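PDB 2O8R: polyphosphate kinase, which probably catalyses the reversible transfer of the terminal phosphate of ATP to a growing polyphosphate chain, in the manner of the polyphosphate kinase 1 family. Local coordinates for residues Y345-V349 with P350-Y354; D355-V358 with R359-E363; L479-N483 with T484-H488; Y491-F494 with R495-G499; K674-A678 with Q679-Y683. The protein carries 3 engineered substitutions. All blocks are in the same frame, centred on the assembly; numbering follows the deposited sequence.

Contact 1 (Y345-V349 with P350-Y354); sequences YLIHV and PYYTY
V349 packs on the aromatic ring of Y354 across this turn. The valine stands over one face of the tyrosine ring in a CH-pi contact, with V349 CB 4.0 Å from the centroid of the Y354 ring and 19° off the ring normal. The methine is displaced toward the rim, and the two side chains cross at about a right angle. The second branch extends the contact toward the phenol end, V349 CG2 lying 3.7 Å from Y354 CZ. With chi1 at -65°, the other methyl is anti to the carbonyl carbon and beside the backbone N, and this V349 CG1 reaches to 3.4 Å from the carbonyl oxygen T353 O.

A second apolar contact is made by I347, whose CG2 approaches Y352 CB at 3.6 Å, again with the side chains crossing almost perpendicularly.

The polar core is a single backbone bond, Y352 N to H348 O at 2.9 Å, which closes a five-residue alpha-turn where strand 345-349 leaves the sheet of the PLD-like C-terminal domain 1. The same carbonyl oxygen lies in the plane of the Y352 ring at its edge, 3.4 Å from Y352 CD2. It is also 3.3 Å from Y351 CB, so two successive tyrosines pack around H348 O. The Y352 ring in turn presents CE2 near the plane of the H348 imidazole, at its edge.

Beyond the turn, Y352 OH is hydrogen-bonded to E690 on helix 678-691. The Y354 side chain lies about 4 Å, between nearest atoms, from that of Y474, a predicted ATP-binding residue.

Contact 2 (D355-V358 with R359-E363); sequences DYVV and RLLME. With SO4 (sulfate ion), chain I.
The opening turns of helix 355-365 bring Y356 and R359 together beside a bound sulfate, which probably came from the crystallisation liquor. The two side chains run side by side in the same direction, with the ring and guanidinium planes 41° apart. Y356 CD2 lies over one face of the guanidinium, toward its rim, while Y356 CE2 is 3.5 Å from R359 NH1. Bends at chi2 (118°) and chi3 (101°) fold the arginine back along the helix, bringing its NE to the sulfate. O4 of that ion sits at the guanidinium edge, near its plane, and accepts a hydrogen bond from R359 NE, although the modelled length of 2.5 Å is doubtful. E331 ties the pair together from outside, forming a salt bridge with R359 NH1 and a hydrogen bond with Y356 OH.

On another side of the helix V358 and M362, a selenomethionine, lie alongside one another. A bend at chi3 of M362 turns its CE back to 3.8 Å from V358 CG2. Q395 of the second subunit packs on V358 and R359, placing this part of the helix at the dimer interface. R359 N to D355 O (3.0 Å) and L361 N to V357 O (2.9 Å) belong to the i-to-i+4 ladder of an alpha-helix.

Contact 3 (L479-N483 with T484-H488); sequences LMTAN and TDIVH
N483 extends CG anti to its backbone N (chi1 -179°), and a chi2 of -69° turns OD1 back over the amides of D485 and I486. It is the N-cap of helix 484-497. The bond from I486 N to N483 OD1, 3.1 Å, is nearly straight at the hydrogen, with the donor tilted 25° from the amide carbonyl plane; that from D485 N to the same oxygen is weak, being bent to 127°. One side-chain oxygen thus serves two amides of the first turn, and the main-chain carbonyl begins the regular helical pattern, V487 N to N483 O at 2.8 Å.

The side chain of I486 crosses that of N483 at about a right angle, with I486 CG1 3.7 Å from N483 CG. T481 supplies a second grip. Its CG2 packs 3.8 Å from I486 CB, while OG1 accepts from N483 N at 3.3 Å in an ST turn that leads the chain out of the strand. D344 is also hydrogen-bonded to this hydroxyl.

A482 and the capping N483 link the end of strand 474-481 to helix 484-497. I486 and V487 pack against neighbouring strand 457-462, on L461 and A459, and I486 also meets C631 of strand 629-632.

Contact 4 (Y491-F494 with R495-G499); sequences YRLF and RILDG
Y491 and R495, one helical turn apart, point the same way, and the planes of the phenol ring and the guanidinium differ by only 15°. What touches the tyrosine, however, is the aliphatic stem of the arginine: R495 CD lies 3.2 Å from Y491 OH and 3.4 Å from Y491 CZ, approaching the ring obliquely. A bend at chi3, about the CG-CD bond, turns NE and the guanidinium toward partners past the helix end. R495 NE forms a salt bridge with E502, and R495 NH2 is hydrogen-bonded to P501 O; the other carboxylate oxygen of E502 forms a salt bridge with R492 NE. A third flat group, the F494 ring, meets the ring of F403 with the planes at about 45°.

This is the last part of helix 484-497, and it finishes in a Schellman motif. I496 N to R492 O (3.0 Å) and L497 N to L493 O (2.9 Å) keep the alpha-helical spacing, as does D498 N to F494 O at 2.8 Å, although this last bond is more bent. G499 then takes a positive phi of 71° as the C-prime residue, its N bonded to I496 O, 3.0 Å away, while D500 N returns to R495 O.

Leucines pack along another side, L493 CD1 standing 4.2 Å from L497 CG. The carboxylate of D498 forms a salt bridge with R428, next to the helix end. The L497 side chain is about 10 Å from that of H439, the predicted phosphohistidine intermediate.

Contact 5 (K674-A678 with Q679-Y683); sequences KPVRA and QAAIY
R677 reaches over the first turn of the helix it precedes, lying close to A680. Its chi1 of 117° is not a staggered value, but the chain is then extended from CG to NE, with chi2 162° and chi3 -166°. In this pose one face of the guanidinium looks onto the backbone, A680 N lying above its centre at 4.1 Å from the plane, and R677 NH1 comes within 3.5 Å of A680 CB. A salt bridge from R677 NE to D592 holds the group from outside.

Q679 is likewise extended beyond CG. A water links the two residues, donating to Q679 OE1 at 2.9 Å and accepting a weak bond from R677 NH2 at 3.2 Å. The amide of Q679 is held at both ends, OE1 also accepting from Y594 N and NE2 bonded to E596.

R677 occupies the N-cap position of helix 678-691. Its carbonyl starts the ladder, A681 N to R677 O at 2.9 Å, followed by I682 N to A678 O at 2.8 Å. I682 places CG1 anti to its carbonyl carbon and beside its backbone N, which lays CG1 alongside A678 O. Before the cap, V676 CG2 rests 4.2 Å from A681 CB. The side chain of Q679 is about 8 Å from that of R570, a predicted ATP-binding residue.

Contacts 1 and 3 share a sheet: strands 345-349 and 474-481 pair antiparallel, and a probable hydrogen bond of 2.9 Å joins Y345 O to M480 N. Contact 2 follows contact 1 and packs on it, I347 CD1 to Y356 CD1 at 4.1 Å; its L360 CD2 meets M480 CE of contact 3. Contact 5 touches contact 1 through Y351, whose CE2 is 3.5 Å from I682 CG2, and both lie near predicted ATP-binding residues, Y474 and R570. Contacts 3 and 4 lie at the two ends of helix 484-497, their centres 15 Å apart. Contact 4, with L497 about 10 Å from the predicted phosphohistidine H439 between side chains, is centred 41 Å from contact 5.

Contact 1 (Y345-V349 with P350-Y354)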
# COMPACT_ATOMS: atom_id res chain seq x y z
N TYR A 345 22.25 -24.97 10.60
CA TYR A 345 20.84 -25.04 10.91
C TYR A 345 19.98 -25.14 9.64
O TYR A 345 20.33 -24.61 8.58
CB TYR A 345 20.44 -23.88 11.84
CG TYR A 345 20.99 -23.99 13.25
CD1 TYR A 345 20.22 -24.52 14.29
CD2 TYR A 345 22.29 -23.57 13.54
CE1 TYR A 345 20.74 -24.64 15.59
CE2 TYR A 345 22.81 -23.68 14.82
CZ TYR A 345 22.04 -24.20 15.84
OH TYR A 345 22.59 -24.29 17.10
N LEU A 346 18.86 -25.83 9.75
CA LEU A 346 17.91 -25.95 8.68
C LEU A 346 16.62 -25.36 9.21
O LEU A 346 16.12 -25.78 10.25
CB LEU A 346 17.69 -27.42 8.37
CG LEU A 346 17.51 -27.91 6.95
CD1 LEU A 346 18.57 -27.32 6.01
CD2 LEU A 346 17.61 -29.41 7.03
N ILE A 347 16.07 -24.38 8.51
CA ILE A 347 14.80 -23.81 8.94
C ILE A 347 13.75 -24.06 7.88
O ILE A 347 13.90 -23.69 6.72
CB ILE A 347 14.92 -22.31 9.19
CG1 ILE A 347 15.96 -22.02 10.29
CG2 ILE A 347 13.56 -21.70 9.48
CD1 ILE A 347 15.70 -22.74 11.61
N HIS A 348 12.68 -24.72 8.30
CA HIS A 348 11.59 -25.07 7.42
C HIS A 348 10.41 -24.19 7.73
O HIS A 348 9.74 -24.36 8.76
CB HIS A 348 11.22 -26.54 7.62
CG HIS A 348 12.38 -27.47 7.50
ND1 HIS A 348 12.95 -27.81 6.29
CD2 HIS A 348 13.09 -28.14 8.45
CE1 HIS A 348 13.95 -28.64 6.49
NE2 HIS A 348 14.06 -28.86 7.79
N VAL A 349 10.13 -23.25 6.85
CA VAL A 349 9.07 -22.32 7.15
C VAL A 349 7.78 -22.61 6.47
O VAL A 349 7.78 -23.04 5.32
CB VAL A 349 9.37 -20.85 6.77
CG1 VAL A 349 10.51 -20.30 7.58
CG2 VAL A 349 9.57 -20.70 5.24
N PRO A 350 6.76 -22.67 7.30
CA PRO A 350 5.76 -21.96 8.04
C PRO A 350 5.99 -22.55 9.44
O PRO A 350 5.85 -21.85 10.44
CB PRO A 350 4.45 -22.43 7.44
CG PRO A 350 4.83 -23.43 6.37
CD PRO A 350 6.17 -23.92 6.80
N TYR A 351 6.41 -23.83 9.47
CA TYR A 351 6.66 -24.64 10.66
C TYR A 351 7.57 -23.96 11.69
O TYR A 351 7.29 -23.98 12.88
CB TYR A 351 7.26 -26.00 10.27
CG TYR A 351 6.57 -26.70 9.10
CD1 TYR A 351 5.25 -27.13 9.21
CD2 TYR A 351 7.23 -26.95 7.91
CE1 TYR A 351 4.61 -27.77 8.16
CE2 TYR A 351 6.58 -27.57 6.84
CZ TYR A 351 5.27 -27.99 6.98
OH TYR A 351 4.61 -28.63 5.95
N TYR A 352 8.66 -23.36 11.22
CA TYR A 352 9.49 -22.49 12.04
C TYR A 352 9.17 -21.05 11.68
O TYR A 352 8.55 -20.82 10.63
CB TYR A 352 10.96 -22.75 11.76
CG TYR A 352 11.50 -24.04 12.32
CD1 TYR A 352 12.15 -24.06 13.55
CD2 TYR A 352 11.38 -25.24 11.62
CE1 TYR A 352 12.66 -25.22 14.07
CE2 TYR A 352 11.87 -26.42 12.14
CZ TYR A 352 12.52 -26.41 13.37
OH TYR A 352 13.03 -27.58 13.89
N THR A 353 9.58 -20.10 12.53
CA THR A 353 9.41 -18.67 12.23
C THR A 353 10.22 -18.24 11.05
O THR A 353 11.14 -18.93 10.62
CB THR A 353 9.85 -17.72 13.39
OG1 THR A 353 10.73 -18.40 14.28
CG2 THR A 353 8.64 -17.15 14.14
N TYR A 354 9.88 -17.06 10.54
CA TYR A 354 10.66 -16.38 9.54
C TYR A 354 11.72 -15.51 10.21
O TYR A 354 12.64 -15.01 9.55
CB TYR A 354 9.73 -15.52 8.70
CG TYR A 354 8.98 -16.27 7.62
CD1 TYR A 354 7.79 -16.94 7.91
CD2 TYR A 354 9.45 -16.29 6.31
CE1 TYR A 354 7.10 -17.62 6.91
CE2 TYR A 354 8.76 -16.97 5.32
CZ TYR A 354 7.58 -17.64 5.62
OH TYR A 354 6.90 -18.30 4.62

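Contact 2 (D355-V358 with R359-E363)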
# COMPACT_ATOMS: atom_id res chain seq x y z
N ASP A 355 11.61 -15.37 11.53
CA ASP A 355 12.34 -14.35 12.28
C ASP A 355 13.86 -14.47 12.32
O ASP A 355 14.55 -13.49 12.60
CB ASP A 355 11.79 -14.28 13.69
CG ASP A 355 10.35 -13.85 13.72
OD1 ASP A 355 9.88 -13.31 12.69
OD2 ASP A 355 9.70 -14.05 14.75
N TYR A 356 14.40 -15.64 12.03
CA TYR A 356 15.82 -15.83 12.18
C TYR A 356 16.66 -15.03 11.21
O TYR A 356 17.74 -14.57 11.56
CB TYR A 356 16.19 -17.31 12.14
CG TYR A 356 15.79 -18.06 13.40
CD1 TYR A 356 14.88 -19.11 13.34
CD2 TYR A 356 16.32 -17.70 14.65
CE1 TYR A 356 14.50 -19.79 14.49
CE2 TYR A 356 15.94 -18.38 15.81
CZ TYR A 356 15.04 -19.42 15.72
OH TYR A 356 14.66 -20.11 16.86
N VAL A 357 16.18 -14.85 9.99
CA VAL A 357 16.92 -14.08 8.99
C VAL A 357 17.14 -12.64 9.46
O VAL A 357 18.28 -12.15 9.49
CB VAL A 357 16.24 -14.15 7.60
CG1 VAL A 357 16.90 -13.18 6.61
CG2 VAL A 357 16.25 -15.58 7.07
N VAL A 358 16.06 -11.97 9.86
CA VAL A 358 16.14 -10.56 10.25
C VAL A 358 16.84 -10.35 11.62
O VAL A 358 17.64 -9.44 11.77
CB VAL A 358 14.77 -9.87 10.19
CG1 VAL A 358 13.79 -10.55 11.12
CG2 VAL A 358 14.89 -8.38 10.53
N ARG A 359 16.53 -11.21 12.59
CA ARG A 359 17.24 -11.29 13.87
C ARG A 359 18.76 -11.38 13.68
O ARG A 359 19.54 -10.66 14.32
CB ARG A 359 16.80 -12.54 14.60
CG ARG A 359 16.35 -12.31 15.99
CD ARG A 359 14.91 -12.72 16.11
NE ARG A 359 14.67 -14.03 16.72
CZ ARG A 359 15.45 -14.66 17.60
NH1 ARG A 359 15.08 -15.84 18.07
NH2 ARG A 359 16.58 -14.13 18.04
N LEU A 360 19.17 -12.29 12.79
CA LEU A 360 20.56 -12.47 12.45
C LEU A 360 21.10 -11.19 11.83
O LEU A 360 22.13 -10.67 12.25
CB LEU A 360 20.73 -13.63 11.47
CG LEU A 360 22.19 -14.05 11.38
CD1 LEU A 360 22.60 -14.67 12.70
CD2 LEU A 360 22.40 -15.02 10.25
N LEU A 361 20.38 -10.67 10.85
CA LEU A 361 20.74 -9.40 10.24
C LEU A 361 20.91 -8.30 11.28
O LEU A 361 21.84 -7.50 11.19
CB LEU A 361 19.73 -8.98 9.18
CG LEU A 361 19.89 -9.75 7.86
CD1 LEU A 361 18.77 -9.39 6.91
CD2 LEU A 361 21.24 -9.47 7.23
N MSE A 362 20.03 -8.27 12.28
CA MSE A 362 20.10 -7.27 13.34
C MSE A 362 21.30 -7.47 14.25
O MSE A 362 21.93 -6.49 14.66
CB MSE A 362 18.82 -7.23 14.15
CG MSE A 362 17.65 -6.60 13.44
SE MSE A 362 16.06 -6.62 14.56
CE MSE A 362 15.37 -8.40 14.25
N GLU A 363 21.61 -8.72 14.58
CA GLU A 363 22.82 -9.01 15.33
C GLU A 363 23.99 -8.44 14.58
O GLU A 363 24.73 -7.61 15.12
CB GLU A 363 23.02 -10.52 15.57
CG GLU A 363 22.28 -11.00 16.80
CD GLU A 363 22.64 -12.40 17.25
OE1 GLU A 363 23.60 -13.00 16.73
OE2 GLU A 363 21.92 -12.90 18.14
S SO4 I . 10.99 -14.57 17.73
O1 SO4 I . 11.26 -14.75 19.16
O2 SO4 I . 10.19 -15.68 17.23
O3 SO4 I . 10.25 -13.32 17.53
O4 SO4 I . 12.25 -14.51 17.02

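Contact 3 (L479-N483 with T484-H488)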
# COMPACT_ATOMS: atom_id res chain seq x y z
N LEU A 479 18.97 -23.00 4.63
CA LEU A 479 20.19 -23.47 5.26
C LEU A 479 20.98 -22.30 5.80
O LEU A 479 21.18 -21.31 5.12
CB LEU A 479 21.06 -24.20 4.24
CG LEU A 479 22.39 -24.72 4.80
CD1 LEU A 479 22.11 -25.78 5.85
CD2 LEU A 479 23.30 -25.24 3.70
N MSE A 480 21.45 -22.43 7.04
CA MSE A 480 22.32 -21.41 7.61
C MSE A 480 23.62 -22.07 8.01
O MSE A 480 23.64 -22.98 8.85
CB MSE A 480 21.63 -20.75 8.80
CG MSE A 480 20.39 -20.00 8.36
SE MSE A 480 19.32 -19.24 9.79
CE MSE A 480 20.24 -17.55 10.07
N THR A 481 24.72 -21.64 7.40
CA THR A 481 26.00 -22.34 7.54
C THR A 481 27.15 -21.37 7.70
O THR A 481 27.11 -20.23 7.20
CB THR A 481 26.31 -23.26 6.32
OG1 THR A 481 27.29 -24.23 6.69
CG2 THR A 481 26.86 -22.46 5.14
N ALA A 482 28.17 -21.82 8.43
CA ALA A 482 29.38 -21.03 8.62
C ALA A 482 30.52 -21.72 7.90
O ALA A 482 31.66 -21.27 7.94
CB ALA A 482 29.69 -20.86 10.08
N ASN A 483 30.17 -22.83 7.25
CA ASN A 483 31.11 -23.65 6.50
C ASN A 483 32.00 -22.82 5.61
O ASN A 483 31.51 -22.02 4.81
CB ASN A 483 30.34 -24.66 5.68
CG ASN A 483 31.23 -25.56 4.88
OD1 ASN A 483 31.88 -25.14 3.92
ND2 ASN A 483 31.24 -26.84 5.24
N THR A 484 33.31 -23.01 5.72
CA THR A 484 34.26 -22.13 5.05
C THR A 484 34.26 -22.29 3.52
O THR A 484 34.56 -21.35 2.80
CB THR A 484 35.70 -22.20 5.66
OG1 THR A 484 36.40 -23.32 5.13
CG2 THR A 484 35.69 -22.28 7.22
N ASP A 485 33.91 -23.47 3.02
CA ASP A 485 33.81 -23.68 1.57
C ASP A 485 32.58 -23.01 0.96
O ASP A 485 32.68 -22.38 -0.10
CB ASP A 485 33.81 -25.16 1.23
CG ASP A 485 35.17 -25.78 1.39
OD1 ASP A 485 36.07 -25.12 1.95
OD2 ASP A 485 35.34 -26.94 0.96
N ILE A 486 31.44 -23.15 1.63
CA ILE A 486 30.21 -22.50 1.20
C ILE A 486 30.37 -21.00 1.33
O ILE A 486 30.05 -20.25 0.40
CB ILE A 486 28.98 -22.92 2.04
CG1 ILE A 486 28.93 -24.43 2.26
CG2 ILE A 486 27.70 -22.44 1.36
CD1 ILE A 486 28.30 -25.20 1.14
N VAL A 487 30.88 -20.55 2.48
CA VAL A 487 30.91 -19.11 2.76
C VAL A 487 31.81 -18.43 1.75
O VAL A 487 31.59 -17.27 1.39
CB VAL A 487 31.35 -18.80 4.21
CG1 VAL A 487 31.98 -17.40 4.32
CG2 VAL A 487 30.17 -18.95 5.18
N HIS A 488 32.77 -19.19 1.24
CA HIS A 488 33.71 -18.67 0.28
C HIS A 488 33.07 -18.64 -1.10
O HIS A 488 33.29 -17.72 -1.90
CB HIS A 488 34.99 -19.51 0.25
CG HIS A 488 36.03 -18.98 -0.68
ND1 HIS A 488 36.10 -19.35 -2.00
CD2 HIS A 488 37.01 -18.06 -0.49
CE1 HIS A 488 37.09 -18.70 -2.59
NE2 HIS A 488 37.65 -17.90 -1.70

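Contact 4 (Y491-F494 with R495-G499)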
# COMPACT_ATOMS: atom_id res chain seq x y z
N TYR A 491 30.68 -15.91 -1.14
CA TYR A 491 31.57 -14.76 -1.24
C TYR A 491 31.95 -14.48 -2.69
O TYR A 491 31.79 -13.36 -3.19
CB TYR A 491 32.83 -15.00 -0.43
CG TYR A 491 33.94 -14.03 -0.76
CD1 TYR A 491 33.94 -12.76 -0.22
CD2 TYR A 491 34.98 -14.39 -1.62
CE1 TYR A 491 34.93 -11.86 -0.53
CE2 TYR A 491 35.97 -13.49 -1.93
CZ TYR A 491 35.95 -12.22 -1.37
OH TYR A 491 36.93 -11.31 -1.67
N ARG A 492 32.46 -15.52 -3.34
CA ARG A 492 32.90 -15.45 -4.72
C ARG A 492 31.74 -15.15 -5.65
O ARG A 492 31.90 -14.37 -6.60
CB ARG A 492 33.58 -16.76 -5.12
CG ARG A 492 34.07 -16.77 -6.54
CD ARG A 492 34.69 -18.09 -6.91
NE ARG A 492 36.14 -18.10 -6.73
CZ ARG A 492 36.80 -18.96 -5.97
NH1 ARG A 492 36.14 -19.91 -5.32
NH2 ARG A 492 38.11 -18.87 -5.86
N LEU A 493 30.59 -15.77 -5.40
CA LEU A 493 29.40 -15.53 -6.21
C LEU A 493 29.04 -14.04 -6.26
O LEU A 493 28.82 -13.48 -7.34
CB LEU A 493 28.20 -16.33 -5.71
CG LEU A 493 26.85 -16.11 -6.40
CD1 LEU A 493 26.92 -16.34 -7.91
CD2 LEU A 493 25.75 -16.96 -5.75
N PHE A 494 29.01 -13.39 -5.09
CA PHE A 494 28.60 -12.00 -5.06
C PHE A 494 29.60 -11.08 -5.75
O PHE A 494 29.22 -10.05 -6.31
CB PHE A 494 28.34 -11.53 -3.65
CG PHE A 494 26.98 -11.90 -3.12
CD1 PHE A 494 25.85 -11.26 -3.58
CD2 PHE A 494 26.85 -12.88 -2.14
CE1 PHE A 494 24.60 -11.58 -3.07
CE2 PHE A 494 25.59 -13.21 -1.63
CZ PHE A 494 24.46 -12.56 -2.10
N ARG A 495 30.87 -11.43 -5.70
CA ARG A 495 31.88 -10.63 -6.38
C ARG A 495 31.69 -10.74 -7.88
O ARG A 495 31.77 -9.74 -8.59
CB ARG A 495 33.29 -11.07 -5.99
CG ARG A 495 33.78 -10.41 -4.74
CD ARG A 495 35.16 -10.88 -4.34
NE ARG A 495 36.11 -10.84 -5.44
CZ ARG A 495 36.78 -9.76 -5.82
NH1 ARG A 495 36.61 -8.60 -5.19
NH2 ARG A 495 37.63 -9.83 -6.84
N ILE A 496 31.43 -11.96 -8.34
CA ILE A 496 31.09 -12.18 -9.74
C ILE A 496 29.84 -11.37 -10.14
O ILE A 496 29.85 -10.69 -11.16
CB ILE A 496 30.93 -13.69 -10.06
CG1 ILE A 496 32.29 -14.40 -9.92
CG2 ILE A 496 30.37 -13.89 -11.46
CD1 ILE A 496 32.25 -15.89 -10.22
N LEU A 497 28.79 -11.42 -9.33
CA LEU A 497 27.59 -10.60 -9.61
C LEU A 497 27.89 -9.09 -9.54
O LEU A 497 27.24 -8.29 -10.23
CB LEU A 497 26.43 -10.98 -8.68
CG LEU A 497 25.93 -12.41 -8.83
CD1 LEU A 497 24.86 -12.73 -7.81
CD2 LEU A 497 25.43 -12.67 -10.24
N ASP A 498 28.87 -8.71 -8.73
CA ASP A 498 29.28 -7.31 -8.62
C ASP A 498 30.38 -6.96 -9.62
O ASP A 498 31.05 -5.94 -9.46
CB ASP A 498 29.75 -7.01 -7.20
CG ASP A 498 29.64 -5.53 -6.83
OD1 ASP A 498 29.06 -4.75 -7.63
OD2 ASP A 498 30.13 -5.15 -5.75
N GLY A 499 30.60 -7.81 -10.62
CA GLY A 499 31.54 -7.52 -11.71
C GLY A 499 33.04 -7.54 -11.43
O GLY A 499 33.84 -7.15 -12.29

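Contact 5 (K674-A678 with Q679-Y683)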
# COMPACT_ATOMS: atom_id res chain seq x y z
N LYS A 674 -2.86 -45.85 8.26
CA LYS A 674 -3.29 -44.75 9.10
C LYS A 674 -3.14 -43.49 8.28
O LYS A 674 -2.19 -43.35 7.51
CB LYS A 674 -2.52 -44.67 10.43
CG LYS A 674 -1.06 -44.25 10.32
CD LYS A 674 -0.50 -43.74 11.64
CE LYS A 674 -0.46 -42.22 11.68
NZ LYS A 674 0.17 -41.74 12.94
N PRO A 675 -4.13 -42.59 8.38
CA PRO A 675 -4.16 -41.29 7.71
C PRO A 675 -2.95 -40.42 8.02
O PRO A 675 -2.55 -40.27 9.18
CB PRO A 675 -5.44 -40.65 8.25
CG PRO A 675 -5.78 -41.42 9.46
CD PRO A 675 -5.35 -42.80 9.17
N VAL A 676 -2.37 -39.87 6.97
CA VAL A 676 -1.24 -38.98 7.11
C VAL A 676 -1.37 -37.88 6.07
O VAL A 676 -1.43 -38.14 4.87
CB VAL A 676 0.13 -39.72 7.02
CG1 VAL A 676 0.08 -40.84 6.06
CG2 VAL A 676 1.27 -38.76 6.66
N ARG A 677 -1.46 -36.65 6.56
CA ARG A 677 -1.35 -35.50 5.70
C ARG A 677 -0.06 -34.75 6.04
O ARG A 677 0.21 -34.37 7.20
CB ARG A 677 -2.63 -34.65 5.69
CG ARG A 677 -2.51 -33.27 6.20
CD ARG A 677 -3.68 -32.43 5.74
NE ARG A 677 -3.41 -31.01 5.98
CZ ARG A 677 -3.52 -30.42 7.16
NH1 ARG A 677 -3.92 -31.11 8.22
NH2 ARG A 677 -3.23 -29.13 7.29
N ALA A 678 0.76 -34.59 5.00
CA ALA A 678 2.15 -34.22 5.16
C ALA A 678 2.35 -32.91 5.91
O ALA A 678 3.28 -32.79 6.70
CB ALA A 678 2.85 -34.20 3.80
N GLN A 679 1.46 -31.94 5.69
CA GLN A 679 1.62 -30.63 6.30
C GLN A 679 1.28 -30.65 7.79
O GLN A 679 1.88 -29.91 8.57
CB GLN A 679 0.88 -29.54 5.51
CG GLN A 679 1.62 -29.15 4.20
CD GLN A 679 0.92 -28.05 3.37
OE1 GLN A 679 -0.04 -27.42 3.81
NE2 GLN A 679 1.43 -27.82 2.18
N ALA A 680 0.35 -31.51 8.18
CA ALA A 680 0.15 -31.76 9.61
C ALA A 680 1.34 -32.53 10.19
O ALA A 680 1.97 -32.10 11.15
CB ALA A 680 -1.14 -32.50 9.85
N ALA A 681 1.67 -33.65 9.56
CA ALA A 681 2.68 -34.56 10.09
C ALA A 681 4.07 -33.94 10.24
O ALA A 681 4.78 -34.22 11.21
CB ALA A 681 2.74 -35.81 9.24
N ILE A 682 4.46 -33.12 9.26
CA ILE A 682 5.77 -32.48 9.27
C ILE A 682 5.87 -31.54 10.47
O ILE A 682 6.91 -31.47 11.14
CB ILE A 682 6.04 -31.70 7.98
CG1 ILE A 682 6.35 -32.66 6.84
CG2 ILE A 682 7.21 -30.74 8.15
CD1 ILE A 682 6.58 -31.95 5.51
N TYR A 683 4.77 -30.84 10.76
CA TYR A 683 4.76 -29.99 11.93
C TYR A 683 4.94 -30.78 13.21
O TYR A 683 5.70 -30.37 14.09
CB TYR A 683 3.50 -29.15 12.00
CG TYR A 683 3.49 -28.24 13.20
CD1 TYR A 683 4.27 -27.08 13.22
CD2 TYR A 683 2.72 -28.53 14.32
CE1 TYR A 683 4.27 -26.23 14.31
CE2 TYR A 683 2.72 -27.69 15.43
CZ TYR A 683 3.50 -26.54 15.41
OH TYR A 683 3.51 -25.70 16.50
O HOH W 1 -1.53 -26.59 6.20